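Local coordinates for protein cysteine synthase (Fusobacterium nucleatum subsp. nucleatum strain ATCC 25586, PDB 5XEM) that probably makes L-cysteine and acetate from O-acetyl-L-serine and hydrogen sulfide with the help of pyridoxal 5'-phosphate, and also produces hydrogen sulfide, at residues A[94-98]-A[127-131]; A[100-104]-A[222-226]; A[252-256]-A[269-275]. All coordinates share one frame; numbering follows the deposited sequence. Where two conformers were deposited one is given.

Contact 1. Residues A[94-98]-A[127-131]; sequences IVMPD and CLEKL
The sulfur of Cys127 rests against the peptide link between Met96 and Pro97. Its SG is 3.5 Å from Pro97 CD, 3.6 Å from Pro97 N and 3.7 Å from Met96 C. These three approaches place it over the junction where the strand runs into proline, whose nitrogen has no hydrogen to donate; at these distances the meeting is one of packing. Val95 provides the other half of the contact, with each methyl doing a different job. CG1, anti to the backbone N (chi1 -175°), is pushed against the helix itself and comes within 3.6 Å of Cys127 CA; the flank of Lys130 closes in beside it, with Lys130 CB at 4.0 Å from Val95 CG1. CG2 takes the next turn, where it meets Leu131 CD2 at 3.6 Å, the two side chains sliding past one another in opposite senses. Lys130 lends only the base of its chain, which crosses Val95 at roughly a right angle; a bend at chi2 (69°) then carries the amine off to a salt bridge with Glu133. The axes of strand 94-97 and helix 127-131 run roughly antiparallel (151°), 7.9 Å apart at closest, with Val95 filling the gap. Strand 92-97 is an inner strand of a parallel sheet, bonded through its backbone to strand 114-118 on one side and, through Glu71 and Thr73, to strand 68-72 and its end on the other. Helix 123-136 packs on the face bearing Val95, whereas Ile94 and Met96 turn to the opposite face and helix 103-110, giving an alpha/beta/alpha sandwich.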
loop_
_atom_site.group_PDB
_atom_site.type_symbol
_atom_site.label_atom_id
_atom_site.label_comp_id
_atom_site.label_asym_id
_atom_site.label_seq_id
_atom_site.Cartn_x
_atom_site.Cartn_y
_atom_site.Cartn_z
ATOM N N ILE A 94 -2.501 19.417 -10.548
ATOM C CA ILE A 94 -1.545 18.537 -11.161
ATOM C C ILE A 94 -1.831 18.441 -12.663
ATOM O O ILE A 94 -2.988 18.416 -13.081
ATOM C CB ILE A 94 -1.616 17.141 -10.514
ATOM C CG1 ILE A 94 -1.066 17.191 -9.079
ATOM C CG2 ILE A 94 -0.933 16.114 -11.390
ATOM C CD1 ILE A 94 0.409 17.420 -8.981
ATOM N N VAL A 95 -0.774 18.435 -13.456
ATOM C CA VAL A 95 -0.864 18.184 -14.905
ATOM C C VAL A 95 -0.189 16.878 -15.195
ATOM O O VAL A 95 0.971 16.668 -14.796
ATOM C CB VAL A 95 -0.210 19.277 -15.759
ATOM C CG1 VAL A 95 -0.462 19.000 -17.235
ATOM C CG2 VAL A 95 -0.764 20.650 -15.363
ATOM N N MET A 96 -0.892 16.001 -15.914
ATOM C CA MET A 96 -0.401 14.657 -16.198
ATOM C C MET A 96 -0.765 14.234 -17.620
ATOM O O MET A 96 -1.769 14.703 -18.148
ATOM C CB MET A 96 -1.038 13.674 -15.205
ATOM C CG MET A 96 -0.471 12.259 -15.217
ATOM S SD MET A 96 -1.149 11.224 -13.895
ATOM C CE MET A 96 -2.894 11.432 -14.254
ATOM N N PRO A 97 0.025 13.324 -18.214
ATOM C CA PRO A 97 -0.395 12.773 -19.507
ATOM C C PRO A 97 -1.616 11.860 -19.372
ATOM O O PRO A 97 -1.692 11.079 -18.426
ATOM C CB PRO A 97 0.810 11.926 -19.939
ATOM C CG PRO A 97 1.955 12.401 -19.132
ATOM C CD PRO A 97 1.335 12.795 -17.816
ATOM N N ASP A 98 -2.519 11.934 -20.349
ATOM C CA ASP A 98 -3.683 11.047 -20.428
ATOM C C ASP A 98 -3.405 9.561 -20.746
ATOM O O ASP A 98 -4.344 8.781 -20.797
ATOM C CB ASP A 98 -4.716 11.628 -21.414
ATOM C CG ASP A 98 -4.212 11.677 -22.870
ATOM O OD1 ASP A 98 -3.243 10.953 -23.206
ATOM O OD2 ASP A 98 -4.783 12.445 -23.664
ATOM N N CYS A 127 3.086 18.504 -20.422
ATOM C CA CYS A 127 2.678 18.815 -19.049
ATOM C C CYS A 127 3.334 20.093 -18.536
ATOM O O CYS A 127 2.659 20.965 -17.977
ATOM C CB CYS A 127 3.047 17.664 -18.124
ATOM S SG CYS A 127 2.268 16.109 -18.624
ATOM N N LEU A 128 4.657 20.183 -18.701
ATOM C CA LEU A 128 5.403 21.364 -18.264
ATOM C C LEU A 128 4.939 22.623 -19.013
ATOM O O LEU A 128 4.761 23.697 -18.409
ATOM C CB LEU A 128 6.922 21.139 -18.396
ATOM C CG LEU A 128 7.603 20.205 -17.376
ATOM C CD1 LEU A 128 9.032 19.928 -17.794
ATOM C CD2 LEU A 128 7.635 20.845 -15.993
ATOM N N GLU A 129 4.701 22.504 -20.318
ATOM C CA GLU A 129 4.206 23.638 -21.084
ATOM C C GLU A 129 2.825 24.096 -20.581
ATOM O O GLU A 129 2.556 25.299 -20.498
ATOM C CB GLU A 129 4.158 23.303 -22.580
ATOM C CG GLU A 129 5.548 23.164 -23.205
ATOM C CD GLU A 129 5.501 22.677 -24.647
ATOM O OE1 GLU A 129 4.407 22.298 -25.117
ATOM O OE2 GLU A 129 6.566 22.659 -25.303
ATOM N N LYS A 130 1.967 23.150 -20.210
ATOM C CA LYS A 130 0.641 23.498 -19.699
ATOM C C LYS A 130 0.735 24.302 -18.378
ATOM O O LYS A 130 -0.138 25.149 -18.089
ATOM C CB LYS A 130 -0.199 22.228 -19.513
ATOM C CG LYS A 130 -1.613 22.439 -19.012
ATOM C CD LYS A 130 -2.492 23.124 -20.046
ATOM C CE LYS A 130 -3.952 23.098 -19.612
ATOM N NZ LYS A 130 -4.868 23.619 -20.677
ATOM N N LEU A 131 1.777 24.046 -17.583
ATOM C CA LEU A 131 1.932 24.781 -16.317
ATOM C C LEU A 131 1.959 26.289 -16.542
ATOM O O LEU A 131 1.451 27.050 -15.702
ATOM C CB LEU A 131 3.200 24.374 -15.552
ATOM C CG LEU A 131 3.329 22.924 -15.100
ATOM C CD1 LEU A 131 4.601 22.741 -14.295
ATOM C CD2 LEU A 131 2.126 22.479 -14.281
#

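Contact 2. Residues A[100-104]-A[222-226]; sequences MSIER and IQGMG. With 85F ((2R)-2-azanyl-3-[(2R)-2-azanyl-3-oxidanyl-3-oxidanylidene-propyl]sulfanyl-propanoic acid), chain C; PLP (pyridoxal-5'-phosphate), chain D.
A type II beta turn from Ile222 to Met225 forms part of the pocket that holds the cofactor and the bound lanthionine, and its second residue, Gln223, reaches across to Ser101 and Arg104, in the segment that leads into helix 103-110. The Gln223 side chain is extended beyond CG, which carries its amide out to the other segment. There OE1 accepts a hydrogen bond from Ser101 N at 3.0 Å, a nearly straight bond (167° at the hydrogen) whose donor is tilted 35° from the carbonyl plane. A second, weak bond reaches the same OE1 from Arg104 NE at 3.5 Å. OE1 lies at the guanidinium edge, near its plane, and the amide and guanidinium planes are 56° apart. The Arg104 and Gln223 side chains pass each other in opposite directions. Farther out, Arg104 NH1 makes a weak bond to Asn76, a cofactor-binding residue, and Ser101 OG is bonded to the carbonyl of Lys302, linking the contact to the C-terminal tail. On the pocket side, a beta carbon on Gly224 would run into PLP C3; the Gly224 carbonyl O lies 3.3 Å from PLP C4. This cofactor is joined through C4A to the lanthionine as a Schiff base. The turn and the glycine after it also recognise the far end of that ligand, whose second amino group, NZ2, lies among three backbone carbonyls: 2.8 Å from Gly224 O, 2.9 Å from Gly226 O and, more weakly, 3.0 Å from Met225 O.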
loop_
_atom_site.group_PDB
_atom_site.type_symbol
_atom_site.label_atom_id
_atom_site.label_comp_id
_atom_site.label_asym_id
_atom_site.label_seq_id
_atom_site.Cartn_x
_atom_site.Cartn_y
_atom_site.Cartn_z
ATOM N N MET A 100 -1.481 7.345 -18.890
ATOM C CA MET A 100 -1.004 6.573 -17.736
ATOM C C MET A 100 -2.154 5.750 -17.137
ATOM O O MET A 100 -3.326 5.972 -17.468
ATOM C CB MET A 100 -0.357 7.500 -16.683
ATOM C CG MET A 100 0.712 8.465 -17.224
ATOM S SD MET A 100 2.291 7.721 -17.721
ATOM C CE MET A 100 1.845 6.733 -19.158
ATOM N N SER A 101 -1.809 4.789 -16.277
ATOM C CA SER A 101 -2.813 3.925 -15.642
ATOM C C SER A 101 -3.910 4.801 -15.008
ATOM O O SER A 101 -3.597 5.730 -14.262
ATOM C CB SER A 101 -2.164 3.000 -14.595
ATOM O OG SER A 101 -1.836 3.695 -13.399
ATOM N N ILE A 102 -5.184 4.507 -15.290
ATOM C CA ILE A 102 -6.276 5.426 -14.872
ATOM C C ILE A 102 -6.487 5.425 -13.335
ATOM O O ILE A 102 -7.200 6.273 -12.788
ATOM C CB ILE A 102 -7.634 5.183 -15.612
ATOM C CG1 ILE A 102 -7.438 4.645 -17.043
ATOM C CG2 ILE A 102 -8.434 6.490 -15.665
ATOM C CD1 ILE A 102 -8.726 4.427 -17.816
ATOM N N GLU A 103 -5.861 4.477 -12.636
ATOM C CA GLU A 103 -5.851 4.521 -11.173
ATOM C C GLU A 103 -5.175 5.812 -10.672
ATOM O O GLU A 103 -5.546 6.333 -9.628
ATOM C CB GLU A 103 -5.176 3.288 -10.563
ATOM C CG GLU A 103 -5.920 1.971 -10.793
ATOM C CD GLU A 103 -5.369 1.171 -11.964
ATOM O OE1 GLU A 103 -5.186 1.762 -13.048
ATOM O OE2 GLU A 103 -5.124 -0.046 -11.791
ATOM N N ARG A 104 -4.203 6.337 -11.426
ATOM C CA ARG A 104 -3.479 7.540 -10.999
ATOM C C ARG A 104 -4.408 8.757 -10.832
ATOM O O ARG A 104 -4.302 9.456 -9.832
ATOM C CB ARG A 104 -2.309 7.846 -11.951
ATOM C CG ARG A 104 -1.183 6.802 -11.945
ATOM C CD ARG A 104 -0.211 7.123 -13.084
ATOM N NE ARG A 104 0.994 6.288 -13.238
ATOM C CZ ARG A 104 1.951 6.124 -12.320
ATOM N NH1 ARG A 104 1.829 6.680 -11.110
ATOM N NH2 ARG A 104 3.014 5.391 -12.588
ATOM N N ILE A 222 6.999 1.499 -19.615
ATOM C CA ILE A 222 7.534 1.370 -18.244
ATOM C C ILE A 222 7.168 2.660 -17.515
ATOM O O ILE A 222 7.980 3.591 -17.374
ATOM C CB ILE A 222 9.045 1.085 -18.193
ATOM C CG1 ILE A 222 9.405 -0.093 -19.132
ATOM C CG2 ILE A 222 9.501 0.848 -16.751
ATOM C CD1 ILE A 222 10.893 -0.376 -19.251
ATOM N N GLN A 223 5.918 2.706 -17.061
ATOM C CA GLN A 223 5.350 3.932 -16.492
ATOM C C GLN A 223 6.191 4.526 -15.379
ATOM O O GLN A 223 6.598 3.811 -14.458
ATOM C CB GLN A 223 3.920 3.679 -16.000
ATOM C CG GLN A 223 2.960 3.240 -17.080
ATOM C CD GLN A 223 1.517 3.122 -16.585
ATOM O OE1 GLN A 223 1.034 3.969 -15.802
ATOM N NE2 GLN A 223 0.812 2.081 -17.055
ATOM N N GLY A 224 6.439 5.843 -15.446
ATOM C CA GLY A 224 7.273 6.520 -14.451
ATOM C C GLY A 224 8.720 6.662 -14.916
ATOM O O GLY A 224 9.412 7.664 -14.612
ATOM N N MET A 225 9.200 5.687 -15.673
ATOM C CA MET A 225 10.581 5.796 -16.180
ATOM C C MET A 225 10.572 6.525 -17.539
ATOM O O MET A 225 9.513 6.842 -18.086
ATOM C CB MET A 225 11.221 4.420 -16.270
ATOM C CG MET A 225 11.834 3.960 -14.960
ATOM S SD MET A 225 12.365 2.244 -14.929
ATOM C CE MET A 225 13.534 2.270 -16.322
ATOM N N GLY A 226 11.755 6.798 -18.063
ATOM C CA GLY A 226 11.914 7.478 -19.327
ATOM C C GLY A 226 12.002 8.976 -19.122
ATOM O O GLY A 226 11.555 9.503 -18.111
HETATM N N 85F C . 8.035 9.299 -11.852
HETATM C CA 85F C . 7.879 10.762 -11.990
HETATM C CB 85F C . 8.057 11.186 -13.464
HETATM S SG 85F C . 9.725 11.053 -14.061
HETATM C CD 85F C . 9.718 11.710 -15.743
HETATM C CE 85F C . 8.806 10.945 -16.738
HETATM N NZ2 85F C . 9.045 9.496 -16.693
HETATM C CZ1 85F C . 9.136 11.461 -18.164
HETATM O OH1 85F C . 8.616 10.807 -19.117
HETATM O OH2 85F C . 9.889 12.462 -18.329
HETATM C C 85F C . 6.529 11.220 -11.483
HETATM O OXT 85F C . 5.965 10.494 -10.649
HETATM O O 85F C . 6.095 12.321 -11.904
HETATM N N1 PLP D . 9.316 4.475 -11.296
HETATM C C2 PLP D . 8.141 5.091 -11.094
HETATM C C2A PLP D . 6.882 4.263 -10.837
HETATM C C3 PLP D . 8.051 6.495 -11.091
HETATM O O3 PLP D . 6.855 7.096 -10.868
HETATM C C4 PLP D . 9.190 7.264 -11.316
HETATM C C4A PLP D . 9.138 8.783 -11.327
HETATM C C5 PLP D . 10.400 6.587 -11.519
HETATM C C6 PLP D . 10.424 5.194 -11.493
HETATM C C5A PLP D . 11.709 7.307 -11.759
HETATM O O4P PLP D . 12.161 7.958 -10.518
HETATM P P PLP D . 13.062 9.309 -10.510
HETATM O O1P PLP D . 13.547 9.542 -9.189
HETATM O O2P PLP D . 12.172 10.325 -11.037
HETATM O O3P PLP D . 14.114 9.034 -11.526
#

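Contact 3. Residues A[252-256]-A[269-275]; sequences AFEMM and ISTGATF. With PLP (pyridoxal-5'-phosphate), chain D.
Ala252 and Gly272 mark the point where helices 249-263 and 269-284 press backbone to backbone, the axes of their segments 252-256 and 269-275 being 7.0 Å apart and nearly perpendicular, at 98°. Because Gly272 has no side chain, its CA can lie 3.5 Å from Ala252 O in a CA-H...O contact, and Met256 N lies only slightly farther from the same CA. Small residues continue the fit: Ala252 CB touches Ala273 CB at 3.7 Å. Larger side chains close the two ends. At one, Ile269 CG2 stands over a face of the Phe253 ring, 4.1 Å from its centroid and 14° off the normal, a CH-pi contact, while the CG1 branch of the same isoleucine rests 3.9 Å from Met256 SD. At the other, Met255 meets the rim of Phe275, with Met255 CG 3.5 Å from Phe275 CD2. The bend at chi2 brings Met255 SD to the same edge, 83° off the ring normal, a Met-aromatic contact. Beyond this shell Phe275 packs on Ile32 and Val34 of strand 31-36, so the helix pair is seated on the larger sheet. Ser270 faces away from helix 249-263, toward the cofactor. Its carbonyl receives both Thr274 N and, at 2.8 Å, Thr274 OG1, from opposite faces of the carbonyl plane, fixing the first turn of helix 269-284. With chi1 placing OG between the backbone N and carbonyl carbon, Ser270 OG donates to PLP N1 at 2.6 Å. A hydroxyl that donates a hydrogen bond to N1 is consistent with an unprotonated pyridine nitrogen, as in other fold type II enzymes, and would probably make the ring a milder electron sink than a pyridinium.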
loop_
_atom_site.group_PDB
_atom_site.type_symbol
_atom_site.label_atom_id
_atom_site.label_comp_id
_atom_site.label_asym_id
_atom_site.label_seq_id
_atom_site.Cartn_x
_atom_site.Cartn_y
_atom_site.Cartn_z
ATOM N N ALA A 252 10.066 -6.139 -18.595
ATOM C CA ALA A 252 9.655 -5.434 -17.373
ATOM C C ALA A 252 8.338 -6.013 -16.819
ATOM O O ALA A 252 8.234 -6.262 -15.629
ATOM C CB ALA A 252 9.530 -3.920 -17.613
ATOM N N PHE A 253 7.349 -6.210 -17.687
ATOM C CA PHE A 253 6.083 -6.802 -17.293
ATOM C C PHE A 253 6.294 -8.239 -16.810
ATOM O O PHE A 253 5.737 -8.652 -15.783
ATOM C CB PHE A 253 5.063 -6.754 -18.436
ATOM C CG PHE A 253 4.386 -5.416 -18.577
ATOM C CD1 PHE A 253 3.344 -5.065 -17.730
ATOM C CD2 PHE A 253 4.819 -4.498 -19.502
ATOM C CE1 PHE A 253 2.734 -3.820 -17.827
ATOM C CE2 PHE A 253 4.206 -3.258 -19.614
ATOM C CZ PHE A 253 3.172 -2.920 -18.789
ATOM N N GLU A 254 7.111 -8.994 -17.536
ATOM C CA GLU A 254 7.374 -10.380 -17.157
ATOM C C GLU A 254 7.978 -10.469 -15.743
ATOM O O GLU A 254 7.573 -11.308 -14.921
ATOM C CB GLU A 254 8.279 -11.049 -18.201
ATOM C CG GLU A 254 8.590 -12.504 -17.881
ATOM C CD GLU A 254 9.275 -13.260 -19.022
ATOM O OE1 GLU A 254 9.089 -12.895 -20.206
ATOM O OE2 GLU A 254 9.987 -14.240 -18.710
ATOM N N MET A 255 8.938 -9.600 -15.452
ATOM C CA MET A 255 9.625 -9.617 -14.179
ATOM C C MET A 255 8.741 -9.049 -13.056
ATOM O O MET A 255 8.834 -9.512 -11.931
ATOM C CB MET A 255 10.953 -8.860 -14.281
ATOM C CG MET A 255 11.946 -9.157 -13.183
ATOM S SD MET A 255 12.254 -10.916 -12.847
ATOM C CE MET A 255 12.192 -11.611 -14.498
ATOM N N MET A 256 7.897 -8.070 -13.362
ATOM C CA MET A 256 6.889 -7.615 -12.382
ATOM C C MET A 256 6.049 -8.826 -11.941
ATOM O O MET A 256 5.814 -9.050 -10.763
ATOM C CB MET A 256 5.986 -6.568 -13.020
ATOM C CG MET A 256 4.929 -5.994 -12.104
ATOM S SD MET A 256 3.971 -4.768 -12.997
ATOM C CE MET A 256 2.612 -4.506 -11.850
ATOM N N ILE A 269 5.660 -1.425 -12.647
ATOM C CA ILE A 269 6.299 -1.832 -13.892
ATOM C C ILE A 269 7.763 -1.479 -13.853
ATOM O O ILE A 269 8.620 -2.260 -14.282
ATOM C CB ILE A 269 5.620 -1.208 -15.125
ATOM C CG1 ILE A 269 4.105 -1.487 -15.168
ATOM C CG2 ILE A 269 6.260 -1.749 -16.411
ATOM C CD1 ILE A 269 3.277 -0.497 -16.005
ATOM N N SER A 270 8.077 -0.289 -13.345
ATOM C CA SER A 270 9.479 0.120 -13.227
ATOM C C SER A 270 10.278 -0.755 -12.276
ATOM O O SER A 270 11.503 -0.872 -12.432
ATOM C CB SER A 270 9.620 1.611 -12.866
ATOM O OG SER A 270 9.368 1.872 -11.507
ATOM N N THR A 271 9.630 -1.347 -11.270
ATOM C CA THR A 271 10.310 -2.288 -10.393
ATOM C C THR A 271 10.676 -3.555 -11.181
ATOM O O THR A 271 11.775 -4.079 -11.002
ATOM C CB THR A 271 9.443 -2.681 -9.169
ATOM O OG1 THR A 271 9.215 -1.508 -8.358
ATOM C CG2 THR A 271 10.103 -3.770 -8.354
ATOM N N GLY A 272 9.766 -4.020 -12.032
ATOM C CA GLY A 272 10.075 -5.137 -12.928
ATOM C C GLY A 272 11.251 -4.815 -13.838
ATOM O O GLY A 272 12.148 -5.635 -14.010
ATOM N N ALA A 273 11.256 -3.615 -14.384
ATOM C CA ALA A 273 12.344 -3.162 -15.278
ATOM C C ALA A 273 13.689 -3.110 -14.574
ATOM O O ALA A 273 14.698 -3.648 -15.085
ATOM C CB ALA A 273 11.979 -1.813 -15.875
ATOM N N THR A 274 13.711 -2.477 -13.393
ATOM C CA THR A 274 14.928 -2.289 -12.612
ATOM C C THR A 274 15.463 -3.613 -12.076
ATOM O O THR A 274 16.681 -3.890 -12.133
ATOM C CB THR A 274 14.685 -1.280 -11.465
ATOM O OG1 THR A 274 14.165 -0.079 -12.028
ATOM C CG2 THR A 274 15.961 -0.990 -10.687
ATOM N N PHE A 275 14.542 -4.461 -11.630
ATOM C CA PHE A 275 14.897 -5.762 -11.131
ATOM C C PHE A 275 15.428 -6.637 -12.268
ATOM O O PHE A 275 16.388 -7.357 -12.090
ATOM C CB PHE A 275 13.714 -6.460 -10.448
ATOM C CG PHE A 275 14.112 -7.693 -9.722
ATOM C CD1 PHE A 275 14.709 -7.606 -8.479
ATOM C CD2 PHE A 275 13.940 -8.941 -10.299
ATOM C CE1 PHE A 275 15.101 -8.743 -7.817
ATOM C CE2 PHE A 275 14.342 -10.093 -9.640
ATOM C CZ PHE A 275 14.921 -9.989 -8.396
HETATM N N1 PLP D . 9.316 4.475 -11.296
HETATM C C2 PLP D . 8.141 5.091 -11.094
HETATM C C2A PLP D . 6.882 4.263 -10.837
HETATM C C3 PLP D . 8.051 6.495 -11.091
HETATM O O3 PLP D . 6.855 7.096 -10.868
HETATM C C4 PLP D . 9.190 7.264 -11.316
HETATM C C4A PLP D . 9.138 8.783 -11.327
HETATM C C5 PLP D . 10.400 6.587 -11.519
HETATM C C6 PLP D . 10.424 5.194 -11.493
HETATM C C5A PLP D . 11.709 7.307 -11.759
HETATM O O4P PLP D . 12.161 7.958 -10.518
HETATM P P PLP D . 13.062 9.309 -10.510
HETATM O O1P PLP D . 13.547 9.542 -9.189
HETATM O O2P PLP D . 12.172 10.325 -11.037
HETATM O O3P PLP D . 14.114 9.034 -11.526
#

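How the contacts relate
Strand 92-97 opens contact 1, and a few residues later segment 100-104 opens contact 2; contact 1 closes at helix 123-136, well before contact 2 closes at 222-226, so the two cross along the chain. They also touch, Met96 packing on Arg104. Contact 1 stays within the four-stranded sheet and its helices, whereas contact 2 spans 117 intervening residues to join that layer to the loop leading to strand 245-247. Contact 3 follows in series: the 12 residues between its segments, partly helical, let helices 249-263 and 269-284 pack on each other beside the larger sheet. Ile222, Gln223 and Met225 rest on the start of helix 269-284, so contacts 2 and 3 adjoin and both touch the cofactor.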